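PDB 2ID1: ribosomal silencing factor RsfS, which probably silences ribosomes by binding protein uL14 of the large subunit, which blocks its joining with the small subunit and so represses translation. Local coordinates for residues L25-V39 with Y97-P109. Numbering follows the deposited sequence.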
ATOM      1  N   LEU A  25       8.927   2.912  -2.300  1.00 47.03           N
ATOM      2  CA  LEU A  25      10.086   2.300  -2.960  1.00 48.15           C
ATOM      3  C   LEU A  25      10.128   2.624  -4.448  1.00 48.54           C
ATOM      4  O   LEU A  25       9.096   2.693  -5.111  1.00 47.86           O
ATOM      5  CB  LEU A  25      10.084   0.782  -2.783  1.00 47.47           C
ATOM      6  CG  LEU A  25      10.384   0.265  -1.375  1.00 47.72           C
ATOM      7  CD1 LEU A  25      10.316  -1.253  -1.376  1.00 48.19           C
ATOM      8  CD2 LEU A  25      11.759   0.739  -0.917  1.00 47.66           C
ATOM      9  N   ASP A  26      11.336   2.808  -4.964  1.00 48.98           N
ATOM     10  CA  ASP A  26      11.535   3.127  -6.368  1.00 49.43           C
ATOM     11  C   ASP A  26      11.819   1.870  -7.179  1.00 49.29           C
ATOM     12  O   ASP A  26      12.969   1.501  -7.381  1.00 50.28           O
ATOM     13  CB  ASP A  26      12.707   4.089  -6.499  1.00 51.36           C
ATOM     14  CG  ASP A  26      12.826   4.674  -7.885  1.00 53.37           C
ATOM     15  OD1 ASP A  26      13.820   5.387  -8.127  1.00 54.85           O
ATOM     16  OD2 ASP A  26      11.929   4.427  -8.724  1.00 54.18           O
ATOM     17  N   THR A  27      10.771   1.218  -7.660  1.00 49.13           N
ATOM     18  CA  THR A  27      10.936  -0.009  -8.423  1.00 49.84           C
ATOM     19  C   THR A  27      11.364   0.228  -9.859  1.00 50.56           C
ATOM     20  O   THR A  27      11.496  -0.717 -10.651  1.00 50.14           O
ATOM     21  CB  THR A  27       9.643  -0.801  -8.434  1.00 50.37           C
ATOM     22  OG1 THR A  27       8.601   0.017  -8.971  1.00 52.16           O
ATOM     23  CG2 THR A  27       9.280  -1.225  -7.033  1.00 50.89           C
ATOM     24  N   SER A  28      11.569   1.499 -10.186  1.00 51.48           N
ATOM     25  CA  SER A  28      11.976   1.938 -11.526  1.00 51.70           C
ATOM     26  C   SER A  28      12.941   1.004 -12.246  1.00 51.31           C
ATOM     27  O   SER A  28      12.664   0.558 -13.350  1.00 51.71           O
ATOM     28  CB  SER A  28      12.601   3.327 -11.435  1.00 51.66           C
ATOM     29  OG  SER A  28      13.657   3.329 -10.488  1.00 51.20           O
ATOM     30  N   LYS A  29      14.074   0.711 -11.624  1.00 51.27           N
ATOM     31  CA  LYS A  29      15.057  -0.156 -12.250  1.00 50.57           C
ATOM     32  C   LYS A  29      14.900  -1.627 -11.879  1.00 50.45           C
ATOM     33  O   LYS A  29      15.840  -2.402 -12.031  1.00 51.59           O
ATOM     34  CB  LYS A  29      16.460   0.322 -11.894  1.00 49.80           C
ATOM     35  CG  LYS A  29      16.599   1.813 -12.081  1.00 51.38           C
ATOM     36  CD  LYS A  29      17.969   2.338 -11.735  1.00 51.85           C
ATOM     37  CE  LYS A  29      17.871   3.838 -11.473  1.00 53.13           C
ATOM     38  NZ  LYS A  29      17.086   4.548 -12.533  1.00 53.06           N
ATOM     39  N   LEU A  30      13.721  -2.025 -11.404  1.00 48.91           N
ATOM     40  CA  LEU A  30      13.508  -3.424 -11.044  1.00 47.15           C
ATOM     41  C   LEU A  30      12.451  -4.094 -11.899  1.00 47.00           C
ATOM     42  O   LEU A  30      12.457  -5.311 -12.057  1.00 46.05           O
ATOM     43  CB  LEU A  30      13.134  -3.549  -9.572  1.00 46.70           C
ATOM     44  CG  LEU A  30      14.233  -3.186  -8.574  1.00 44.56           C
ATOM     45  CD1 LEU A  30      15.464  -4.025  -8.841  1.00 42.27           C
ATOM     46  CD2 LEU A  30      14.551  -1.704  -8.685  1.00 44.66           C
ATOM     47  N   THR A  31      11.535  -3.298 -12.440  1.00 47.88           N
ATOM     48  CA  THR A  31      10.477  -3.805 -13.319  1.00 49.32           C
ATOM     49  C   THR A  31       9.877  -2.700 -14.151  1.00 49.25           C
ATOM     50  O   THR A  31      10.099  -1.510 -13.909  1.00 49.89           O
ATOM     51  CB  THR A  31       9.301  -4.460 -12.559  1.00 49.71           C
ATOM     52  OG1 THR A  31       9.143  -3.827 -11.282  1.00 53.08           O
ATOM     53  CG2 THR A  31       9.526  -5.951 -12.408  1.00 50.23           C
ATOM     54  N   SER A  32       9.091  -3.108 -15.129  1.00 48.61           N
ATOM     55  CA  SER A  32       8.440  -2.165 -16.012  1.00 47.94           C
ATOM     56  C   SER A  32       6.991  -2.004 -15.591  1.00 47.82           C
ATOM     57  O   SER A  32       6.316  -1.080 -16.026  1.00 49.84           O
ATOM     58  CB  SER A  32       8.516  -2.688 -17.440  1.00 48.59           C
ATOM     59  OG  SER A  32       8.157  -4.064 -17.493  1.00 48.81           O
ATOM     60  N   LEU A  33       6.522  -2.908 -14.738  1.00 45.91           N
ATOM     61  CA  LEU A  33       5.152  -2.879 -14.264  1.00 44.46           C
ATOM     62  C   LEU A  33       4.776  -1.531 -13.673  1.00 43.87           C
ATOM     63  O   LEU A  33       3.717  -0.986 -13.981  1.00 44.04           O
ATOM     64  CB  LEU A  33       4.955  -3.969 -13.220  1.00 44.63           C
ATOM     65  CG  LEU A  33       5.390  -5.366 -13.668  1.00 44.14           C
ATOM     66  CD1 LEU A  33       5.223  -6.322 -12.506  1.00 44.45           C
ATOM     67  CD2 LEU A  33       4.574  -5.820 -14.871  1.00 42.38           C
ATOM     68  N   PHE A  34       5.654  -0.998 -12.829  1.00 43.40           N
ATOM     69  CA  PHE A  34       5.424   0.286 -12.170  1.00 43.49           C
ATOM     70  C   PHE A  34       6.723   0.956 -11.705  1.00 44.28           C
ATOM     71  O   PHE A  34       7.741   0.294 -11.525  1.00 44.17           O
ATOM     72  CB  PHE A  34       4.487   0.095 -10.971  1.00 43.06           C
ATOM     73  CG  PHE A  34       4.698  -1.199 -10.231  1.00 41.49           C
ATOM     74  CD1 PHE A  34       3.876  -2.296 -10.474  1.00 40.41           C
ATOM     75  CD2 PHE A  34       5.743  -1.331  -9.320  1.00 41.00           C
ATOM     76  CE1 PHE A  34       4.104  -3.511  -9.832  1.00 41.67           C
ATOM     77  CE2 PHE A  34       5.983  -2.541  -8.672  1.00 40.77           C
ATOM     78  CZ  PHE A  34       5.161  -3.634  -8.925  1.00 41.54           C
ATOM     79  N   GLN A  35       6.679   2.270 -11.512  1.00 45.63           N
ATOM     80  CA  GLN A  35       7.856   3.017 -11.089  1.00 48.31           C
ATOM     81  C   GLN A  35       7.970   3.185  -9.575  1.00 49.42           C
ATOM     82  O   GLN A  35       9.042   2.985  -8.992  1.00 49.86           O
ATOM     83  CB  GLN A  35       7.873   4.401 -11.747  1.00 48.89           C
ATOM     84  CG  GLN A  35       8.459   4.451 -13.156  1.00 49.81           C
ATOM     85  CD  GLN A  35       7.719   3.564 -14.140  1.00 51.31           C
ATOM     86  OE1 GLN A  35       7.998   2.361 -14.254  1.00 51.99           O
ATOM     87  NE2 GLN A  35       6.761   4.150 -14.854  1.00 50.35           N
ATOM     88  N   ARG A  36       6.868   3.562  -8.937  1.00 50.19           N
ATOM     89  CA  ARG A  36       6.864   3.757  -7.496  1.00 49.58           C
ATOM     90  C   ARG A  36       5.847   2.856  -6.801  1.00 48.52           C
ATOM     91  O   ARG A  36       4.738   2.659  -7.291  1.00 48.15           O
ATOM     92  CB  ARG A  36       6.572   5.222  -7.180  1.00 51.32           C
ATOM     93  CG  ARG A  36       7.585   5.843  -6.241  1.00 55.13           C
ATOM     94  CD  ARG A  36       8.473   6.892  -6.921  1.00 57.66           C
ATOM     95  NE  ARG A  36       9.147   6.423  -8.135  1.00 61.08           N
ATOM     96  CZ  ARG A  36      10.109   7.105  -8.758  1.00 62.37           C
ATOM     97  NH1 ARG A  36      10.510   8.277  -8.274  1.00 62.71           N
ATOM     98  NH2 ARG A  36      10.655   6.636  -9.877  1.00 61.87           N
HETATM   99  N   MSE A  37       6.245   2.303  -5.663  1.00 48.20           N
HETATM  100  CA  MSE A  37       5.392   1.424  -4.871  1.00 47.83           C
HETATM  101  C   MSE A  37       5.289   1.971  -3.461  1.00 45.88           C
HETATM  102  O   MSE A  37       6.237   2.548  -2.944  1.00 45.99           O
HETATM  103  CB  MSE A  37       5.975   0.021  -4.794  1.00 51.23           C
HETATM  104  CG  MSE A  37       5.239  -0.851  -3.797  1.00 57.70           C
HETATM  105 SE   MSE A  37       5.780  -2.700  -3.799  1.00 67.26          SE
HETATM  106  CE  MSE A  37       4.788  -3.316  -5.369  1.00 65.30           C
ATOM    107  N   ILE A  38       4.145   1.767  -2.828  1.00 43.50           N
ATOM    108  CA  ILE A  38       3.943   2.259  -1.474  1.00 40.36           C
ATOM    109  C   ILE A  38       3.345   1.157  -0.610  1.00 39.33           C
ATOM    110  O   ILE A  38       2.434   0.455  -1.036  1.00 39.70           O
ATOM    111  CB  ILE A  38       2.991   3.462  -1.468  1.00 39.19           C
ATOM    112  CG1 ILE A  38       3.535   4.550  -2.387  1.00 37.09           C
ATOM    113  CG2 ILE A  38       2.817   3.980  -0.055  1.00 37.07           C
ATOM    114  CD1 ILE A  38       2.610   5.715  -2.547  1.00 38.04           C
ATOM    115  N   VAL A  39       3.855   1.010   0.604  1.00 36.92           N
ATOM    116  CA  VAL A  39       3.349  -0.012   1.503  1.00 35.12           C
ATOM    117  C   VAL A  39       3.026   0.618   2.849  1.00 35.70           C
ATOM    118  O   VAL A  39       3.931   1.072   3.546  1.00 36.90           O
ATOM    119  CB  VAL A  39       4.392  -1.118   1.738  1.00 34.37           C
ATOM    120  CG1 VAL A  39       3.867  -2.115   2.755  1.00 33.22           C
ATOM    121  CG2 VAL A  39       4.745  -1.800   0.428  1.00 32.40           C
ATOM    122  N   TYR A  97       4.727 -11.119   7.208  1.00 39.90           N
ATOM    123  CA  TYR A  97       4.747 -12.476   6.646  1.00 39.92           C
ATOM    124  C   TYR A  97       5.263 -12.608   5.232  1.00 39.64           C
ATOM    125  O   TYR A  97       6.160 -13.411   4.951  1.00 38.94           O
ATOM    126  CB  TYR A  97       3.353 -13.082   6.670  1.00 40.73           C
ATOM    127  CG  TYR A  97       3.333 -14.533   6.264  1.00 41.37           C
ATOM    128  CD1 TYR A  97       2.436 -14.996   5.308  1.00 42.60           C
ATOM    129  CD2 TYR A  97       4.177 -15.453   6.870  1.00 41.99           C
ATOM    130  CE1 TYR A  97       2.380 -16.341   4.967  1.00 43.19           C
ATOM    131  CE2 TYR A  97       4.128 -16.798   6.537  1.00 43.74           C
ATOM    132  CZ  TYR A  97       3.226 -17.236   5.588  1.00 43.98           C
ATOM    133  OH  TYR A  97       3.164 -18.570   5.273  1.00 45.63           O
ATOM    134  N   TYR A  98       4.650 -11.840   4.340  1.00 40.00           N
ATOM    135  CA  TYR A  98       5.004 -11.845   2.931  1.00 40.86           C
ATOM    136  C   TYR A  98       6.238 -10.998   2.667  1.00 41.99           C
ATOM    137  O   TYR A  98       7.025 -11.298   1.762  1.00 41.81           O
ATOM    138  CB  TYR A  98       3.819 -11.343   2.113  1.00 39.40           C
ATOM    139  CG  TYR A  98       2.634 -12.270   2.190  1.00 38.39           C
ATOM    140  CD1 TYR A  98       2.586 -13.433   1.421  1.00 36.95           C
ATOM    141  CD2 TYR A  98       1.570 -12.002   3.055  1.00 37.51           C
ATOM    142  CE1 TYR A  98       1.512 -14.305   1.508  1.00 36.63           C
ATOM    143  CE2 TYR A  98       0.489 -12.867   3.152  1.00 37.53           C
ATOM    144  CZ  TYR A  98       0.468 -14.020   2.372  1.00 37.78           C
ATOM    145  OH  TYR A  98      -0.602 -14.882   2.442  1.00 39.07           O
ATOM    146  N   ASP A  99       6.408  -9.941   3.460  1.00 43.06           N
ATOM    147  CA  ASP A  99       7.568  -9.054   3.323  1.00 44.27           C
ATOM    148  C   ASP A  99       7.893  -8.767   1.852  1.00 44.29           C
ATOM    149  O   ASP A  99       8.969  -9.116   1.362  1.00 44.59           O
ATOM    150  CB  ASP A  99       8.778  -9.689   4.030  1.00 44.58           C
ATOM    151  CG  ASP A  99      10.037  -8.853   3.914  1.00 44.48           C
ATOM    152  OD1 ASP A  99       9.934  -7.633   3.653  1.00 43.65           O
ATOM    153  OD2 ASP A  99      11.129  -9.425   4.102  1.00 46.10           O
ATOM    154  N   ILE A 100       6.949  -8.137   1.154  1.00 43.31           N
ATOM    155  CA  ILE A 100       7.133  -7.814  -0.254  1.00 42.47           C
ATOM    156  C   ILE A 100       8.070  -6.620  -0.428  1.00 41.37           C
ATOM    157  O   ILE A 100       8.550  -6.347  -1.526  1.00 41.53           O
ATOM    158  CB  ILE A 100       5.781  -7.502  -0.949  1.00 43.01           C
ATOM    159  CG1 ILE A 100       5.235  -6.146  -0.493  1.00 44.41           C
ATOM    160  CG2 ILE A 100       4.767  -8.577  -0.615  1.00 42.65           C
ATOM    161  CD1 ILE A 100       3.957  -5.728  -1.220  1.00 43.54           C
ATOM    162  N   GLU A 101       8.337  -5.918   0.666  1.00 40.10           N
ATOM    163  CA  GLU A 101       9.217  -4.763   0.618  1.00 37.93           C
ATOM    164  C   GLU A 101      10.649  -5.217   0.380  1.00 37.02           C
ATOM    165  O   GLU A 101      11.396  -4.567  -0.342  1.00 36.64           O
ATOM    166  CB  GLU A 101       9.123  -3.991   1.926  1.00 37.56           C
ATOM    167  CG  GLU A 101       7.705  -3.633   2.289  1.00 40.24           C
ATOM    168  CD  GLU A 101       7.568  -3.096   3.704  1.00 42.60           C
ATOM    169  OE1 GLU A 101       8.112  -2.007   3.997  1.00 43.56           O
ATOM    170  OE2 GLU A 101       6.915  -3.770   4.532  1.00 43.01           O
ATOM    171  N   ALA A 102      11.025  -6.342   0.980  1.00 36.04           N
ATOM    172  CA  ALA A 102      12.380  -6.853   0.830  1.00 36.28           C
ATOM    173  C   ALA A 102      12.688  -7.075  -0.634  1.00 36.82           C
ATOM    174  O   ALA A 102      13.779  -6.772  -1.109  1.00 36.42           O
ATOM    175  CB  ALA A 102      12.539  -8.157   1.592  1.00 35.52           C
ATOM    176  N   LEU A 103      11.703  -7.608  -1.340  1.00 37.95           N
ATOM    177  CA  LEU A 103      11.826  -7.899  -2.754  1.00 39.13           C
ATOM    178  C   LEU A 103      12.356  -6.679  -3.495  1.00 39.77           C
ATOM    179  O   LEU A 103      13.324  -6.747  -4.250  1.00 40.09           O
ATOM    180  CB  LEU A 103      10.458  -8.283  -3.305  1.00 38.57           C
ATOM    181  CG  LEU A 103      10.415  -9.343  -4.390  1.00 37.63           C
ATOM    182  CD1 LEU A 103       8.973  -9.636  -4.727  1.00 38.68           C
ATOM    183  CD2 LEU A 103      11.169  -8.868  -5.590  1.00 37.87           C
ATOM    184  N   TRP A 104      11.724  -5.544  -3.270  1.00 40.06           N
ATOM    185  CA  TRP A 104      12.170  -4.365  -3.957  1.00 40.63           C
ATOM    186  C   TRP A 104      13.250  -3.634  -3.175  1.00 43.29           C
ATOM    187  O   TRP A 104      13.319  -2.410  -3.194  1.00 45.25           O
ATOM    188  CB  TRP A 104      10.965  -3.479  -4.236  1.00 37.09           C
ATOM    189  CG  TRP A 104       9.846  -4.253  -4.863  1.00 35.41           C
ATOM    190  CD1 TRP A 104       8.703  -4.682  -4.254  1.00 35.62           C
ATOM    191  CD2 TRP A 104       9.759  -4.694  -6.224  1.00 35.07           C
ATOM    192  NE1 TRP A 104       7.906  -5.362  -5.150  1.00 34.72           N
ATOM    193  CE2 TRP A 104       8.533  -5.387  -6.364  1.00 35.54           C
ATOM    194  CE3 TRP A 104      10.606  -4.584  -7.337  1.00 34.19           C
ATOM    195  CZ2 TRP A 104       8.121  -5.945  -7.582  1.00 35.42           C
ATOM    196  CZ3 TRP A 104      10.202  -5.139  -8.545  1.00 33.12           C
ATOM    197  CH2 TRP A 104       8.972  -5.816  -8.656  1.00 35.08           C
ATOM    198  N   GLY A 105      14.106  -4.393  -2.493  1.00 45.73           N
ATOM    199  CA  GLY A 105      15.178  -3.786  -1.718  1.00 47.51           C
ATOM    200  C   GLY A 105      14.656  -2.797  -0.690  1.00 49.47           C
ATOM    201  O   GLY A 105      14.960  -1.603  -0.737  1.00 49.60           O
ATOM    202  N   GLY A 106      13.847  -3.298   0.236  1.00 51.27           N
ATOM    203  CA  GLY A 106      13.307  -2.455   1.284  1.00 53.63           C
ATOM    204  C   GLY A 106      13.264  -3.272   2.558  1.00 55.37           C
ATOM    205  O   GLY A 106      13.102  -4.494   2.503  1.00 56.00           O
ATOM    206  N   GLN A 107      13.430  -2.630   3.709  1.00 56.36           N
ATOM    207  CA  GLN A 107      13.375  -3.381   4.960  1.00 57.26           C
ATOM    208  C   GLN A 107      11.998  -3.176   5.564  1.00 56.35           C
ATOM    209  O   GLN A 107      11.506  -2.045   5.636  1.00 54.49           O
ATOM    210  CB  GLN A 107      14.469  -2.908   5.932  1.00 58.93           C
ATOM    211  CG  GLN A 107      14.326  -1.455   6.361  1.00 61.38           C
ATOM    212  CD  GLN A 107      15.513  -0.965   7.185  1.00 63.14           C
ATOM    213  OE1 GLN A 107      15.445   0.090   7.835  1.00 62.96           O
ATOM    214  NE2 GLN A 107      16.611  -1.726   7.157  1.00 62.92           N
ATOM    215  N   LYS A 108      11.363  -4.277   5.962  1.00 56.59           N
ATOM    216  CA  LYS A 108      10.034  -4.211   6.573  1.00 57.31           C
ATOM    217  C   LYS A 108      10.135  -3.667   7.996  1.00 58.43           C
ATOM    218  O   LYS A 108      11.086  -3.979   8.728  1.00 58.86           O
ATOM    219  CB  LYS A 108       9.365  -5.598   6.572  1.00 57.01           C
ATOM    220  CG  LYS A 108      10.307  -6.807   6.806  1.00 56.66           C
ATOM    221  CD  LYS A 108      10.619  -7.056   8.292  1.00 55.67           C
ATOM    222  CE  LYS A 108      11.876  -7.945   8.524  1.00 56.07           C
ATOM    223  NZ  LYS A 108      13.234  -7.334   8.210  1.00 53.55           N
ATOM    224  N   PRO A 109       9.159  -2.838   8.407  1.00 58.82           N
ATOM    225  CA  PRO A 109       9.134  -2.239   9.751  1.00 58.57           C
ATOM    226  C   PRO A 109       9.055  -3.290  10.860  1.00 59.70           C
ATOM    227  O   PRO A 109       8.453  -4.347  10.674  1.00 60.26           O
ATOM    228  CB  PRO A 109       7.906  -1.331   9.700  1.00 57.83           C
ATOM    229  CG  PRO A 109       7.001  -2.041   8.741  1.00 58.06           C
ATOM    230  CD  PRO A 109       7.946  -2.491   7.646  1.00 58.03           C
TER
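A single indole, that of Trp104, carries most of this contact: it packs against the loop end of the beta hairpin 25-39, touching five of its side chains. Thr27 CG2 sits over one face of the indole, 3.6 Å from Trp104 CD2. Phe34 turns its edge toward that same face in an offset edge-to-face pair, ring planes at 71°. Thr27 also ties the two sides of the hairpin together, its OG1 donating to Phe34 O (2.7 Å). Around the rim of the six-membered ring, Leu30 CB lies near the ring plane, 3.5 Å from Trp104 CZ3, and Thr31 CG2 meets the same edge. At the pyrrole end, selenomethionine Met37 makes a Met-aromatic contact, SE approaching obliquely at 4.2 Å from the five-membered ring centroid; a bend at chi3 (-79°) brings its methyl to NE1. Leu25 CD1 packs on Trp104 CB (3.7 Å), while its CD2 faces Gly105 and Gly106. Farther along, Val39 sets CG2 against Glu101 CG and CG1 beside the carboxylate, whose OE2 forms a salt bridge with Arg95. The arrangement is apolar packing of the short helical turn 100-103 and the tryptophan that follows it against the 25-39 hairpin, at the 22-26 edge of the mixed beta sheet in the alpha-beta RsfS fold.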